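Side-chain contacts in 6-phosphogluconate dehydratase (Shewanella oneidensis, PDB 2GP4), which catalyses the dehydration of 6-phospho-D-gluconate to 2-dehydro-3-deoxy-6-phospho-D-gluconate, a step of the Entner-Doudoroff pathway: residues K305-G310 / A334-N339; P351-V356 / A374-E379; N475-L480 / P512-L517. One frame throughout, in Å; residues are numbered along the deposited sequence.

Contact 1 of 3, residues K305-G310 / A334-N339; sequences KSIVNG and AGIIVN
One residue of helix 304-316, I307, meets two residues of an extended linker, I336 and V338, and carries the contact for its whole side. S306, just before the contact residue, turns its OG back to V301 O and N303 N, a hydroxyl bonded locally at the start of the helix. I307 follows, pointing toward the linker and dividing its branches between two partners. CG1 lies beside the backbone N and is 4.3 Å from CD1 of I336. The branch methyl CG2, set anti to the backbone N by a chi1 of -74°, takes the closer approach, 3.9 Å to CG2 of V338, and the two side chains cross obliquely. No hydrogen bond joins the segments, so the fit rests on aliphatic carbon alone. V308 already faces elsewhere, onto V25 and T29 of helix 23-51, and N309 spends its OD1 on the backbone N of H387.

The linker that receives I307 starts where helix 322-333 stops. G335, at positive phi, is the C-prime residue of a Schellman motif, and beyond it the chain is extended, which turns I336 and V338 inward while I337 is partly exposed. N339 then takes the N-cap position of helix 340-347. The Schellman motif and the N-cap bracket an apolar connection between helices 322-333 and 340-347, packed on helix 304-316 in the largely helical N-terminal domain.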
loop_
_atom_site.group_PDB
_atom_site.type_symbol
_atom_site.label_atom_id
_atom_site.label_comp_id
_atom_site.label_asym_id
_atom_site.label_seq_id
_atom_site.Cartn_x
_atom_site.Cartn_y
_atom_site.Cartn_z
ATOM N N LYS A 305 11.150 -7.541 9.881
ATOM C CA LYS A 305 10.238 -8.683 9.801
ATOM C C LYS A 305 8.783 -8.248 9.640
ATOM O O LYS A 305 8.026 -8.862 8.878
ATOM C CB LYS A 305 10.360 -9.566 11.041
ATOM C CG LYS A 305 11.654 -10.349 11.141
ATOM C CD LYS A 305 11.798 -10.941 12.523
ATOM C CE LYS A 305 13.216 -11.406 12.780
ATOM N NZ LYS A 305 13.511 -12.704 12.105
ATOM N N SER A 306 8.394 -7.198 10.365
ATOM C CA SER A 306 7.007 -6.739 10.335
ATOM C C SER A 306 6.703 -6.011 9.026
ATOM O O SER A 306 5.594 -6.107 8.505
ATOM C CB SER A 306 6.665 -5.891 11.566
ATOM O OG SER A 306 7.500 -4.754 11.668
ATOM N N ILE A 307 7.703 -5.312 8.495
ATOM C CA ILE A 307 7.619 -4.715 7.161
ATOM C C ILE A 307 7.443 -5.786 6.081
ATOM O O ILE A 307 6.541 -5.686 5.236
ATOM C CB ILE A 307 8.841 -3.801 6.863
ATOM C CG1 ILE A 307 8.727 -2.486 7.648
ATOM C CG2 ILE A 307 8.983 -3.519 5.360
ATOM C CD1 ILE A 307 7.503 -1.630 7.296
ATOM N N VAL A 308 8.288 -6.814 6.116
ATOM C CA VAL A 308 8.151 -7.948 5.197
ATOM C C VAL A 308 6.749 -8.571 5.322
ATOM O O VAL A 308 6.096 -8.832 4.315
ATOM C CB VAL A 308 9.270 -9.002 5.409
ATOM C CG1 VAL A 308 8.919 -10.337 4.747
ATOM C CG2 VAL A 308 10.602 -8.481 4.885
ATOM N N ASN A 309 6.294 -8.770 6.560
ATOM C CA ASN A 309 4.957 -9.285 6.845
ATOM C C ASN A 309 3.870 -8.456 6.162
ATOM O O ASN A 309 2.908 -9.004 5.617
ATOM C CB ASN A 309 4.703 -9.356 8.366
ATOM C CG ASN A 309 5.362 -10.581 9.035
ATOM O OD1 ASN A 309 6.043 -11.377 8.383
ATOM N ND2 ASN A 309 5.146 -10.729 10.348
ATOM N N GLY A 310 4.042 -7.137 6.190
ATOM C CA GLY A 310 3.107 -6.215 5.562
ATOM C C GLY A 310 3.081 -6.397 4.064
ATOM O O GLY A 310 2.015 -6.364 3.452
ATOM N N ALA A 334 11.787 4.414 9.397
ATOM C CA ALA A 334 12.247 3.572 10.501
ATOM C C ALA A 334 13.633 2.984 10.264
ATOM O O ALA A 334 14.035 2.035 10.948
ATOM C CB ALA A 334 11.235 2.463 10.768
ATOM N N GLY A 335 14.357 3.542 9.292
ATOM C CA GLY A 335 15.718 3.101 8.983
ATOM C C GLY A 335 15.806 1.816 8.176
ATOM O O GLY A 335 16.884 1.222 8.056
ATOM N N ILE A 336 14.678 1.394 7.608
ATOM C CA ILE A 336 14.602 0.143 6.862
ATOM C C ILE A 336 14.484 0.408 5.365
ATOM O O ILE A 336 13.580 1.118 4.922
ATOM C CB ILE A 336 13.431 -0.736 7.368
ATOM C CG1 ILE A 336 13.614 -1.034 8.863
ATOM C CG2 ILE A 336 13.351 -2.039 6.576
ATOM C CD1 ILE A 336 12.324 -1.249 9.632
ATOM N N ILE A 337 15.407 -0.163 4.594
ATOM C CA ILE A 337 15.472 0.081 3.155
ATOM C C ILE A 337 14.940 -1.111 2.361
ATOM O O ILE A 337 15.543 -2.185 2.368
ATOM C CB ILE A 337 16.915 0.433 2.700
ATOM C CG1 ILE A 337 17.514 1.517 3.611
ATOM C CG2 ILE A 337 16.927 0.842 1.218
ATOM C CD1 ILE A 337 18.942 1.936 3.277
ATOM N N VAL A 338 13.810 -0.903 1.682
ATOM C CA VAL A 338 13.161 -1.922 0.848
ATOM C C VAL A 338 13.047 -1.423 -0.599
ATOM O O VAL A 338 12.677 -0.270 -0.834
ATOM C CB VAL A 338 11.735 -2.265 1.386
ATOM C CG1 VAL A 338 10.990 -3.206 0.440
ATOM C CG2 VAL A 338 11.796 -2.865 2.787
ATOM N N ASN A 339 13.370 -2.278 -1.568
ATOM C CA ASN A 339 13.245 -1.899 -2.982
ATOM C C ASN A 339 12.326 -2.830 -3.795
ATOM O O ASN A 339 11.742 -3.762 -3.248
ATOM C CB ASN A 339 14.631 -1.716 -3.639
ATOM C CG ASN A 339 15.489 -2.987 -3.619
ATOM O OD1 ASN A 339 16.724 -2.908 -3.642
ATOM N ND2 ASN A 339 14.850 -4.153 -3.589
#

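Contact 2 of 3, residues P351-V356 / A374-E379; sequences PLLARV and AFLIKE
The loop carrying L353 passes helix 372-383 most closely at L376, where the two CA atoms stand 7.4 Å apart, and no hydrogen bond crosses between the segments. L353 points toward the helix and supplies most of the loop's share. Its CB meets the methyl CD1 of L376 at 4.0 Å, so the leucine is touched low on its side chain. With CG anti to the backbone N (chi1 -167°), the side chain of L376 extends to the loop, and CD1 is the methyl that meets L353. The same methyl has CB of A354 4.6 Å away, so two successive loop residues border it. Farther out on L353, CD2 lies 4.5 Å from CB of E379, one helical turn on from L376, a looser touch on the carbon base of an acidic residue.

Beyond that base E379 folds over F375, one turn back, with its CG 3.6 Å above one face of the ring and offset toward the rim. The carboxylate lies away from the leucine pair, and OE1 accepts a hydrogen bond from the backbone N of V430. V430 also packs on L353, so one residue borders the loop leucine and holds the glutamate.

Backbone hydrogen bonds tie the loop into its surroundings: L353 bonds to A316 at the end of helix 304-316 and to T428, and R355 to V426. On the helix, I377 points away from the loop and packs on E255 and V256 of helix 252-256. Helix 372-383 therefore lies between that short helix and the loop, which in turn is stitched to the chain around 426-430.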
loop_
_atom_site.group_PDB
_atom_site.type_symbol
_atom_site.label_atom_id
_atom_site.label_comp_id
_atom_site.label_asym_id
_atom_site.label_seq_id
_atom_site.Cartn_x
_atom_site.Cartn_y
_atom_site.Cartn_z
ATOM N N PRO A 351 1.324 -16.730 -2.443
ATOM C CA PRO A 351 0.112 -17.018 -3.212
ATOM C C PRO A 351 -0.932 -15.910 -3.073
ATOM O O PRO A 351 -0.922 -15.167 -2.082
ATOM C CB PRO A 351 -0.408 -18.317 -2.581
ATOM C CG PRO A 351 0.121 -18.292 -1.185
ATOM C CD PRO A 351 1.470 -17.628 -1.282
ATOM N N LEU A 352 -1.807 -15.799 -4.071
ATOM C CA LEU A 352 -2.976 -14.942 -3.973
ATOM C C LEU A 352 -4.090 -15.704 -3.258
ATOM O O LEU A 352 -4.480 -16.795 -3.680
ATOM C CB LEU A 352 -3.436 -14.471 -5.357
ATOM C CG LEU A 352 -4.652 -13.542 -5.393
ATOM C CD1 LEU A 352 -4.324 -12.164 -4.772
ATOM C CD2 LEU A 352 -5.190 -13.397 -6.815
ATOM N N LEU A 353 -4.595 -15.112 -2.180
ATOM C CA LEU A 353 -5.519 -15.776 -1.269
ATOM C C LEU A 353 -6.890 -15.095 -1.159
ATOM O O LEU A 353 -7.831 -15.681 -0.628
ATOM C CB LEU A 353 -4.870 -15.879 0.117
ATOM C CG LEU A 353 -4.214 -17.189 0.582
ATOM C CD1 LEU A 353 -3.577 -18.011 -0.540
ATOM C CD2 LEU A 353 -3.221 -16.926 1.719
ATOM N N ALA A 354 -7.006 -13.863 -1.655
ATOM C CA ALA A 354 -8.253 -13.108 -1.512
ATOM C C ALA A 354 -8.676 -12.363 -2.772
ATOM O O ALA A 354 -7.843 -11.796 -3.472
ATOM C CB ALA A 354 -8.164 -12.141 -0.332
ATOM N N ARG A 355 -9.979 -12.382 -3.044
ATOM C CA ARG A 355 -10.598 -11.555 -4.081
ATOM C C ARG A 355 -11.527 -10.531 -3.446
ATOM O O ARG A 355 -12.676 -10.843 -3.133
ATOM C CB ARG A 355 -11.414 -12.406 -5.048
ATOM C CG ARG A 355 -10.657 -12.945 -6.228
ATOM C CD ARG A 355 -11.644 -13.488 -7.242
ATOM N NE ARG A 355 -11.096 -14.624 -7.977
ATOM C CZ ARG A 355 -11.819 -15.654 -8.415
ATOM N NH1 ARG A 355 -13.129 -15.708 -8.181
ATOM N NH2 ARG A 355 -11.228 -16.643 -9.075
ATOM N N VAL A 356 -11.024 -9.314 -3.264
ATOM C CA VAL A 356 -11.805 -8.226 -2.676
ATOM C C VAL A 356 -12.157 -7.223 -3.770
ATOM O O VAL A 356 -11.377 -7.040 -4.699
ATOM C CB VAL A 356 -11.035 -7.531 -1.523
ATOM C CG1 VAL A 356 -11.917 -6.503 -0.813
ATOM C CG2 VAL A 356 -10.523 -8.563 -0.527
ATOM N N ALA A 374 -7.977 -13.223 10.355
ATOM C CA ALA A 374 -7.627 -14.323 11.257
ATOM C C ALA A 374 -7.335 -15.616 10.494
ATOM O O ALA A 374 -6.446 -16.383 10.879
ATOM C CB ALA A 374 -8.717 -14.544 12.302
ATOM N N PHE A 375 -8.082 -15.850 9.417
ATOM C CA PHE A 375 -7.829 -17.004 8.554
ATOM C C PHE A 375 -6.582 -16.794 7.696
ATOM O O PHE A 375 -5.710 -17.658 7.647
ATOM C CB PHE A 375 -9.043 -17.319 7.673
ATOM C CG PHE A 375 -8.804 -18.425 6.687
ATOM C CD1 PHE A 375 -8.878 -19.757 7.082
ATOM C CD2 PHE A 375 -8.501 -18.138 5.363
ATOM C CE1 PHE A 375 -8.656 -20.786 6.172
ATOM C CE2 PHE A 375 -8.277 -19.159 4.446
ATOM C CZ PHE A 375 -8.359 -20.490 4.852
ATOM N N LEU A 376 -6.511 -15.646 7.025
ATOM C CA LEU A 376 -5.392 -15.319 6.147
ATOM C C LEU A 376 -4.065 -15.407 6.893
ATOM O O LEU A 376 -3.097 -15.975 6.390
ATOM C CB LEU A 376 -5.556 -13.907 5.577
ATOM C CG LEU A 376 -4.647 -13.521 4.411
ATOM C CD1 LEU A 376 -5.481 -13.355 3.163
ATOM C CD2 LEU A 376 -3.908 -12.237 4.726
ATOM N N ILE A 377 -4.035 -14.842 8.097
ATOM C CA ILE A 377 -2.811 -14.788 8.894
ATOM C C ILE A 377 -2.402 -16.173 9.394
ATOM O O ILE A 377 -1.219 -16.481 9.422
ATOM C CB ILE A 377 -2.905 -13.723 10.019
ATOM C CG1 ILE A 377 -2.816 -12.319 9.401
ATOM C CG2 ILE A 377 -1.811 -13.911 11.066
ATOM C CD1 ILE A 377 -3.049 -11.179 10.374
ATOM N N LYS A 378 -3.371 -17.012 9.747
ATOM C CA LYS A 378 -3.066 -18.385 10.156
ATOM C C LYS A 378 -2.437 -19.182 9.008
ATOM O O LYS A 378 -1.413 -19.847 9.195
ATOM C CB LYS A 378 -4.306 -19.104 10.690
ATOM C CG LYS A 378 -4.033 -20.546 11.111
ATOM C CD LYS A 378 -5.306 -21.337 11.348
ATOM C CE LYS A 378 -4.980 -22.728 11.870
ATOM N NZ LYS A 378 -4.504 -23.616 10.782
ATOM N N GLU A 379 -3.054 -19.092 7.830
ATOM C CA GLU A 379 -2.558 -19.746 6.619
ATOM C C GLU A 379 -1.128 -19.340 6.275
ATOM O O GLU A 379 -0.277 -20.200 6.013
ATOM C CB GLU A 379 -3.474 -19.448 5.433
ATOM C CG GLU A 379 -4.777 -20.215 5.457
ATOM C CD GLU A 379 -4.573 -21.696 5.224
ATOM O OE1 GLU A 379 -4.008 -22.057 4.169
ATOM O OE2 GLU A 379 -4.975 -22.498 6.095
#

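Contact 3 of 3, residues N475-L480 / P512-L517; sequences NKLDAL and PLLGSL
L477 and D478 both send CG anti to the backbone N, whereas L513 has CG beside its own N (chi1 -57°); these settings bring L477 and D478 up to helix 511-519, where L513 and L514 receive them. L477 points toward that helix and offers one methyl to two leucines: its CD2 is 4.2 Å from CD1 of L514 and also 4.3 Å from CD1 of L513. The side chains of L477 and L514 cross at about a right angle, a methyl-to-methyl touch with little length in common.

D478 makes a different kind of approach. Its OD1 lies 3.9 Å from CD1 of L513, a van der Waals contact between two partly exposed residues, again with side chains nearly perpendicular to each other. The carboxylate's polar partner is K482, one turn on in the same helix, which forms a salt bridge with OD2. Thus L513 CD1 is bordered by an acidic oxygen as well as by leucine carbon.

Behind L513 its carbonyl oxygen is gripped twice. It accepts the ordinary helical bond from L517 N and a bond of 2.7 Å from S516 OG, which comes in at a C=O...O angle of 127°. S516 OG thus turns back onto its own helix, while the S516 side chain also touches F481 of helix 477-482.

Deeper in, L477 rests on I471 of strand 463-471, and L514 on V524 and L526 of strand 524-528. Strands 463-471, 490-494 and 524-528 are parallel neighbours in the mixed sheet, so the two helices belong to successive beta-alpha-beta crossovers, packed side by side over the sheet of the C-terminal domain.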
loop_
_atom_site.group_PDB
_atom_site.type_symbol
_atom_site.label_atom_id
_atom_site.label_comp_id
_atom_site.label_asym_id
_atom_site.label_seq_id
_atom_site.Cartn_x
_atom_site.Cartn_y
_atom_site.Cartn_z
ATOM N N ASN A 475 -5.904 12.951 -20.847
ATOM C CA ASN A 475 -7.072 13.478 -21.544
ATOM C C ASN A 475 -6.921 13.509 -23.067
ATOM O O ASN A 475 -7.919 13.538 -23.784
ATOM C CB ASN A 475 -7.434 14.866 -21.013
ATOM C CG ASN A 475 -7.789 14.850 -19.540
ATOM O OD1 ASN A 475 -8.733 14.182 -19.119
ATOM N ND2 ASN A 475 -7.029 15.589 -18.748
ATOM N N LYS A 476 -5.677 13.492 -23.545
ATOM C CA LYS A 476 -5.367 13.488 -24.977
ATOM C C LYS A 476 -5.658 12.147 -25.659
ATOM O O LYS A 476 -5.656 12.062 -26.894
ATOM C CB LYS A 476 -3.896 13.846 -25.198
ATOM C CG LYS A 476 -3.565 15.312 -25.027
ATOM C CD LYS A 476 -2.088 15.548 -25.265
ATOM C CE LYS A 476 -1.779 17.026 -25.449
ATOM N NZ LYS A 476 -1.725 17.757 -24.163
ATOM N N LEU A 477 -5.914 11.114 -24.856
ATOM C CA LEU A 477 -6.057 9.748 -25.352
ATOM C C LEU A 477 -7.334 9.509 -26.160
ATOM O O LEU A 477 -7.306 8.804 -27.172
ATOM C CB LEU A 477 -5.970 8.740 -24.196
ATOM C CG LEU A 477 -5.925 7.258 -24.594
ATOM C CD1 LEU A 477 -4.584 6.921 -25.243
ATOM C CD2 LEU A 477 -6.206 6.348 -23.403
ATOM N N ASP A 478 -8.444 10.087 -25.704
ATOM C CA ASP A 478 -9.758 9.857 -26.314
ATOM C C ASP A 478 -9.847 10.325 -27.777
ATOM O O ASP A 478 -10.405 9.624 -28.625
ATOM C CB ASP A 478 -10.864 10.503 -25.469
ATOM C CG ASP A 478 -12.260 10.070 -25.900
ATOM O OD1 ASP A 478 -12.522 8.842 -25.960
ATOM O OD2 ASP A 478 -13.097 10.963 -26.169
ATOM N N ALA A 479 -9.292 11.500 -28.066
ATOM C CA ALA A 479 -9.293 12.044 -29.427
ATOM C C ALA A 479 -8.471 11.176 -30.388
ATOM O O ALA A 479 -8.815 11.024 -31.567
ATOM C CB ALA A 479 -8.778 13.475 -29.423
ATOM N N LEU A 480 -7.389 10.614 -29.860
ATOM C CA LEU A 480 -6.496 9.733 -30.593
ATOM C C LEU A 480 -7.215 8.417 -30.884
ATOM O O LEU A 480 -7.117 7.874 -31.989
ATOM C CB LEU A 480 -5.245 9.494 -29.745
ATOM C CG LEU A 480 -3.841 9.308 -30.321
ATOM C CD1 LEU A 480 -3.540 10.218 -31.502
ATOM C CD2 LEU A 480 -2.845 9.555 -29.198
ATOM N N PRO A 512 -9.772 1.514 -19.508
ATOM C CA PRO A 512 -10.985 1.076 -20.212
ATOM C C PRO A 512 -10.835 0.995 -21.733
ATOM O O PRO A 512 -11.225 -0.007 -22.334
ATOM C CB PRO A 512 -12.025 2.151 -19.845
ATOM C CG PRO A 512 -11.485 2.815 -18.617
ATOM C CD PRO A 512 -10.001 2.774 -18.772
ATOM N N LEU A 513 -10.280 2.038 -22.344
ATOM C CA LEU A 513 -10.135 2.088 -23.799
ATOM C C LEU A 513 -9.124 1.058 -24.301
ATOM O O LEU A 513 -9.377 0.354 -25.284
ATOM C CB LEU A 513 -9.759 3.501 -24.273
ATOM C CG LEU A 513 -10.672 4.689 -23.908
ATOM C CD1 LEU A 513 -10.286 5.929 -24.715
ATOM C CD2 LEU A 513 -12.157 4.376 -24.089
ATOM N N LEU A 514 -7.992 0.957 -23.608
ATOM C CA LEU A 514 -6.952 -0.000 -23.972
ATOM C C LEU A 514 -7.406 -1.444 -23.832
ATOM O O LEU A 514 -7.011 -2.300 -24.630
ATOM C CB LEU A 514 -5.676 0.264 -23.179
ATOM C CG LEU A 514 -4.819 1.241 -23.986
ATOM C CD1 LEU A 514 -4.552 2.532 -23.232
ATOM C CD2 LEU A 514 -3.535 0.576 -24.474
ATOM N N GLY A 515 -8.245 -1.699 -22.826
ATOM C CA GLY A 515 -8.907 -2.995 -22.658
ATOM C C GLY A 515 -9.775 -3.350 -23.852
ATOM O O GLY A 515 -9.747 -4.485 -24.326
ATOM N N SER A 516 -10.539 -2.375 -24.347
ATOM C CA SER A 516 -11.372 -2.581 -25.536
ATOM C C SER A 516 -10.527 -2.792 -26.801
ATOM O O SER A 516 -10.937 -3.512 -27.707
ATOM C CB SER A 516 -12.383 -1.439 -25.726
ATOM O OG SER A 516 -11.779 -0.257 -26.226
ATOM N N LEU A 517 -9.355 -2.162 -26.850
ATOM C CA LEU A 517 -8.380 -2.368 -27.919
ATOM C C LEU A 517 -7.809 -3.784 -27.907
ATOM O O LEU A 517 -7.640 -4.397 -28.966
ATOM C CB LEU A 517 -7.244 -1.352 -27.798
ATOM C CG LEU A 517 -7.190 -0.108 -28.693
ATOM C CD1 LEU A 517 -8.558 0.367 -29.160
ATOM C CD2 LEU A 517 -6.429 1.009 -27.982
#

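The three contacts follow one another along the chain, each closing before the next opens. Contacts 1 and 2 belong to the N-terminal family region, their centres about 20 Å apart and their nearest atoms about 8 Å apart; helix 304-316 connects them, since it bears the first segment of contact 1 and ends at A316, which bonds to the loop of contact 2. Contact 3 lies in the C-terminal region and touches neither, its nearest atoms about 26 Å from contact 1 and about 17 Å from contact 2. Contacts 1 and 2 thus join helices to loops in the helical N-terminal domain, whereas contact 3 joins two helices lying on the C-terminal sheet.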